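Local structure of ARO (armadillo repeats only protein) (Plasmodium falciparum Santa Lucia, 5EWP) at residues W51-T64 / H98-L110. The protein probably serves as an armadillo-repeat protein-binding scaffold in the translocation and attachment of rhoptries to the apical pole of the parasite. Numbering follows the deposited sequence.
Sequences WAADPKTIGALSAT and HELDRVHAAVVAL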
# COMPACT_ATOMS: atom_id res chain seq x y z
N TRP A 51 -10.86 3.98 -6.10
CA TRP A 51 -11.13 4.36 -4.72
C TRP A 51 -10.41 5.62 -4.22
O TRP A 51 -10.84 6.22 -3.24
CB TRP A 51 -10.83 3.17 -3.78
CG TRP A 51 -9.42 2.66 -3.78
CD1 TRP A 51 -8.94 1.55 -4.43
CD2 TRP A 51 -8.31 3.21 -3.06
NE1 TRP A 51 -7.59 1.40 -4.18
CE2 TRP A 51 -7.18 2.40 -3.33
CE3 TRP A 51 -8.16 4.32 -2.21
CZ2 TRP A 51 -5.92 2.66 -2.79
CZ3 TRP A 51 -6.90 4.58 -1.67
CH2 TRP A 51 -5.80 3.75 -1.97
N ALA A 52 -9.32 6.02 -4.88
CA ALA A 52 -8.57 7.20 -4.43
C ALA A 52 -9.41 8.47 -4.57
O ALA A 52 -10.08 8.66 -5.58
CB ALA A 52 -7.28 7.35 -5.23
N ALA A 53 -9.38 9.33 -3.56
CA ALA A 53 -10.11 10.60 -3.61
C ALA A 53 -9.65 11.45 -4.79
O ALA A 53 -8.47 11.48 -5.11
CB ALA A 53 -9.94 11.35 -2.31
N ASP A 54 -10.58 12.15 -5.44
CA ASP A 54 -10.20 13.02 -6.56
C ASP A 54 -9.12 14.04 -6.20
O ASP A 54 -9.23 14.75 -5.19
CB ASP A 54 -11.43 13.77 -7.09
CG ASP A 54 -12.47 12.85 -7.68
OD1 ASP A 54 -12.13 11.71 -8.06
OD2 ASP A 54 -13.65 13.26 -7.74
N PRO A 55 -8.06 14.13 -7.03
CA PRO A 55 -7.05 15.16 -6.81
C PRO A 55 -7.67 16.55 -6.79
O PRO A 55 -8.51 16.85 -7.64
CB PRO A 55 -6.11 14.98 -8.01
CG PRO A 55 -6.20 13.50 -8.30
CD PRO A 55 -7.66 13.15 -8.06
N LYS A 56 -7.29 17.37 -5.81
CA LYS A 56 -7.88 18.70 -5.66
C LYS A 56 -6.86 19.79 -5.96
O LYS A 56 -7.20 20.99 -6.04
CB LYS A 56 -8.45 18.88 -4.25
CG LYS A 56 -9.53 17.85 -3.89
CD LYS A 56 -10.28 18.18 -2.59
CE LYS A 56 -9.38 18.81 -1.52
NZ LYS A 56 -8.73 17.82 -0.60
N THR A 57 -5.61 19.38 -6.14
CA THR A 57 -4.49 20.28 -6.44
C THR A 57 -3.56 19.68 -7.47
O THR A 57 -3.58 18.47 -7.70
CB THR A 57 -3.64 20.61 -5.18
OG1 THR A 57 -3.19 19.38 -4.60
CG2 THR A 57 -4.43 21.41 -4.15
N ILE A 58 -2.73 20.52 -8.08
CA ILE A 58 -1.72 20.04 -9.02
C ILE A 58 -0.80 19.03 -8.32
O ILE A 58 -0.35 18.05 -8.93
CB ILE A 58 -0.91 21.21 -9.60
CG1 ILE A 58 -1.77 21.99 -10.60
CG2 ILE A 58 0.35 20.73 -10.29
CD1 ILE A 58 -2.14 21.19 -11.82
N GLY A 59 -0.53 19.25 -7.04
CA GLY A 59 0.30 18.33 -6.26
C GLY A 59 -0.25 16.91 -6.23
O GLY A 59 0.45 15.95 -6.54
N ALA A 60 -1.52 16.77 -5.87
CA ALA A 60 -2.13 15.44 -5.85
C ALA A 60 -2.27 14.86 -7.27
O ALA A 60 -2.16 13.65 -7.47
CB ALA A 60 -3.47 15.48 -5.16
N LEU A 61 -2.52 15.73 -8.24
CA LEU A 61 -2.66 15.28 -9.62
C LEU A 61 -1.33 14.74 -10.17
O LEU A 61 -1.30 13.77 -10.93
CB LEU A 61 -3.15 16.43 -10.48
CG LEU A 61 -3.55 16.08 -11.91
CD1 LEU A 61 -4.68 15.06 -11.93
CD2 LEU A 61 -3.94 17.36 -12.62
N SER A 62 -0.24 15.38 -9.77
CA SER A 62 1.10 14.98 -10.19
C SER A 62 1.45 13.63 -9.58
O SER A 62 1.98 12.75 -10.25
CB SER A 62 2.11 16.04 -9.80
OG SER A 62 1.87 17.26 -10.50
N ALA A 63 1.13 13.46 -8.30
CA ALA A 63 1.31 12.17 -7.63
C ALA A 63 0.51 11.09 -8.36
O ALA A 63 0.98 9.96 -8.51
CB ALA A 63 0.90 12.26 -6.16
N THR A 64 -0.69 11.44 -8.82
CA THR A 64 -1.51 10.48 -9.54
C THR A 64 -0.88 10.10 -10.90
O THR A 64 -0.86 8.94 -11.28
CB THR A 64 -2.94 11.02 -9.75
OG1 THR A 64 -3.49 11.35 -8.46
CG2 THR A 64 -3.80 9.98 -10.42
N HIS A 98 -3.24 16.05 5.62
CA HIS A 98 -4.63 15.88 6.04
C HIS A 98 -5.60 15.99 4.86
O HIS A 98 -6.84 16.04 5.04
CB HIS A 98 -4.97 16.86 7.16
CG HIS A 98 -4.45 16.42 8.49
ND1 HIS A 98 -4.87 16.96 9.69
CD2 HIS A 98 -3.54 15.46 8.82
CE1 HIS A 98 -4.25 16.36 10.69
NE2 HIS A 98 -3.44 15.45 10.19
N GLU A 99 -5.04 16.13 3.66
CA GLU A 99 -5.85 16.11 2.45
C GLU A 99 -5.96 14.67 1.95
O GLU A 99 -4.95 14.04 1.63
CB GLU A 99 -5.26 17.02 1.37
CG GLU A 99 -5.24 18.48 1.79
CD GLU A 99 -6.60 18.94 2.35
OE1 GLU A 99 -7.65 18.71 1.70
OE2 GLU A 99 -6.61 19.54 3.44
N LEU A 100 -7.18 14.16 1.89
CA LEU A 100 -7.40 12.76 1.58
C LEU A 100 -6.83 12.38 0.21
O LEU A 100 -6.26 11.30 0.06
CB LEU A 100 -8.91 12.48 1.66
CG LEU A 100 -9.47 11.18 2.21
CD1 LEU A 100 -8.70 10.73 3.43
CD2 LEU A 100 -10.91 11.45 2.60
N ASP A 101 -6.93 13.29 -0.76
CA ASP A 101 -6.46 12.97 -2.11
C ASP A 101 -4.93 12.86 -2.18
O ASP A 101 -4.41 12.08 -2.95
CB ASP A 101 -6.96 14.00 -3.14
CG ASP A 101 -6.64 15.44 -2.76
OD1 ASP A 101 -6.88 15.82 -1.59
OD2 ASP A 101 -6.16 16.18 -3.64
N ARG A 102 -4.23 13.61 -1.34
CA ARG A 102 -2.78 13.54 -1.29
C ARG A 102 -2.32 12.22 -0.69
O ARG A 102 -1.39 11.56 -1.20
CB ARG A 102 -2.21 14.72 -0.48
CG ARG A 102 -2.10 15.98 -1.31
CD ARG A 102 -1.54 17.18 -0.54
NE ARG A 102 -1.52 18.32 -1.44
CZ ARG A 102 -0.44 18.75 -2.09
NH1 ARG A 102 0.74 18.18 -1.88
NH2 ARG A 102 -0.54 19.78 -2.92
N VAL A 103 -2.96 11.83 0.41
CA VAL A 103 -2.61 10.57 1.05
C VAL A 103 -2.92 9.42 0.10
O VAL A 103 -2.09 8.54 -0.13
CB VAL A 103 -3.34 10.35 2.36
CG1 VAL A 103 -2.95 8.96 2.93
CG2 VAL A 103 -3.00 11.46 3.34
N HIS A 104 -4.13 9.42 -0.47
CA HIS A 104 -4.52 8.31 -1.34
C HIS A 104 -3.59 8.17 -2.54
O HIS A 104 -3.20 7.06 -2.89
CB HIS A 104 -5.95 8.49 -1.82
CG HIS A 104 -6.97 8.25 -0.75
ND1 HIS A 104 -8.32 8.48 -0.95
CD2 HIS A 104 -6.85 7.77 0.51
CE1 HIS A 104 -8.97 8.18 0.15
NE2 HIS A 104 -8.11 7.74 1.05
N ALA A 105 -3.25 9.29 -3.17
CA ALA A 105 -2.40 9.25 -4.34
C ALA A 105 -1.02 8.69 -3.99
O ALA A 105 -0.45 7.91 -4.75
CB ALA A 105 -2.27 10.65 -4.96
N ALA A 106 -0.51 9.08 -2.82
CA ALA A 106 0.78 8.57 -2.33
C ALA A 106 0.74 7.08 -2.04
O ALA A 106 1.68 6.35 -2.37
CB ALA A 106 1.23 9.35 -1.06
N VAL A 107 -0.34 6.61 -1.42
CA VAL A 107 -0.49 5.18 -1.18
C VAL A 107 -0.56 4.40 -2.49
O VAL A 107 0.13 3.39 -2.65
CB VAL A 107 -1.76 4.90 -0.34
CG1 VAL A 107 -2.12 3.42 -0.38
CG2 VAL A 107 -1.55 5.38 1.09
N VAL A 108 -1.37 4.87 -3.44
CA VAL A 108 -1.43 4.19 -4.74
C VAL A 108 -0.05 4.16 -5.42
O VAL A 108 0.39 3.08 -5.87
CB VAL A 108 -2.45 4.87 -5.68
CG1 VAL A 108 -2.37 4.25 -7.08
CG2 VAL A 108 -3.86 4.73 -5.08
N ALA A 109 0.65 5.29 -5.45
CA ALA A 109 1.98 5.34 -6.08
C ALA A 109 2.95 4.37 -5.41
O ALA A 109 3.63 3.59 -6.08
CB ALA A 109 2.58 6.75 -6.03
N LEU A 110 3.01 4.44 -4.09
CA LEU A 110 3.95 3.58 -3.35
C LEU A 110 3.61 2.11 -3.50
O LEU A 110 4.50 1.27 -3.57
CB LEU A 110 3.98 3.98 -1.86
CG LEU A 110 4.64 5.34 -1.58
CD1 LEU A 110 4.33 5.78 -0.17
CD2 LEU A 110 6.16 5.27 -1.78
O HOH W 1 -5.92 10.60 -4.73
O HOH W 2 -4.77 18.33 -2.67
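W51 sets the edge of its indole against one face of the H104 imidazole in a T-shaped stack, the planes at 73°, while W51 CZ2 and CH2 touch V108 CG2. In this armadillo-repeat protein the contact joins two helices and the loop before the first of them: helix segments 58-64 and 100-110 run nearly parallel, their axes 8.6 Å apart at closest approach and inclined at 16°, and the loop drapes over the second. Small residues allow the close approach, with A63 CB 3.8 Å from A105 CB. The imidazole also holds the loop: A53 N donates to H104 ND1 (2.9 Å) almost exactly in the ring plane.

One helical turn earlier, D101 grips the loop where it enters helix 58-70. CG of D101 stands between its own backbone N and carbonyl carbon (chi1 53°), which directs the carboxylate at the K56 backbone N-H and ammonium. There D101 OD2 takes K56 N from above the carboxylate plane at 2.7 Å, and OD1 shares the K56 ammonium with E99; bent at its last two torsions, the lysine chain curls NZ to 2.7 Å from E99 OE1, on the anti lone pair. R102, extended from CG to NE, crosses T57 at about a right angle; its NH1 bonds to C35 O, whereas NH2 reaches the N-cap T57 OG1 weakly. A water bonded to T57 OG1 also donates to D101 OD2, and a second water donates both to A53 O and, at 2.8 Å, to D101 O.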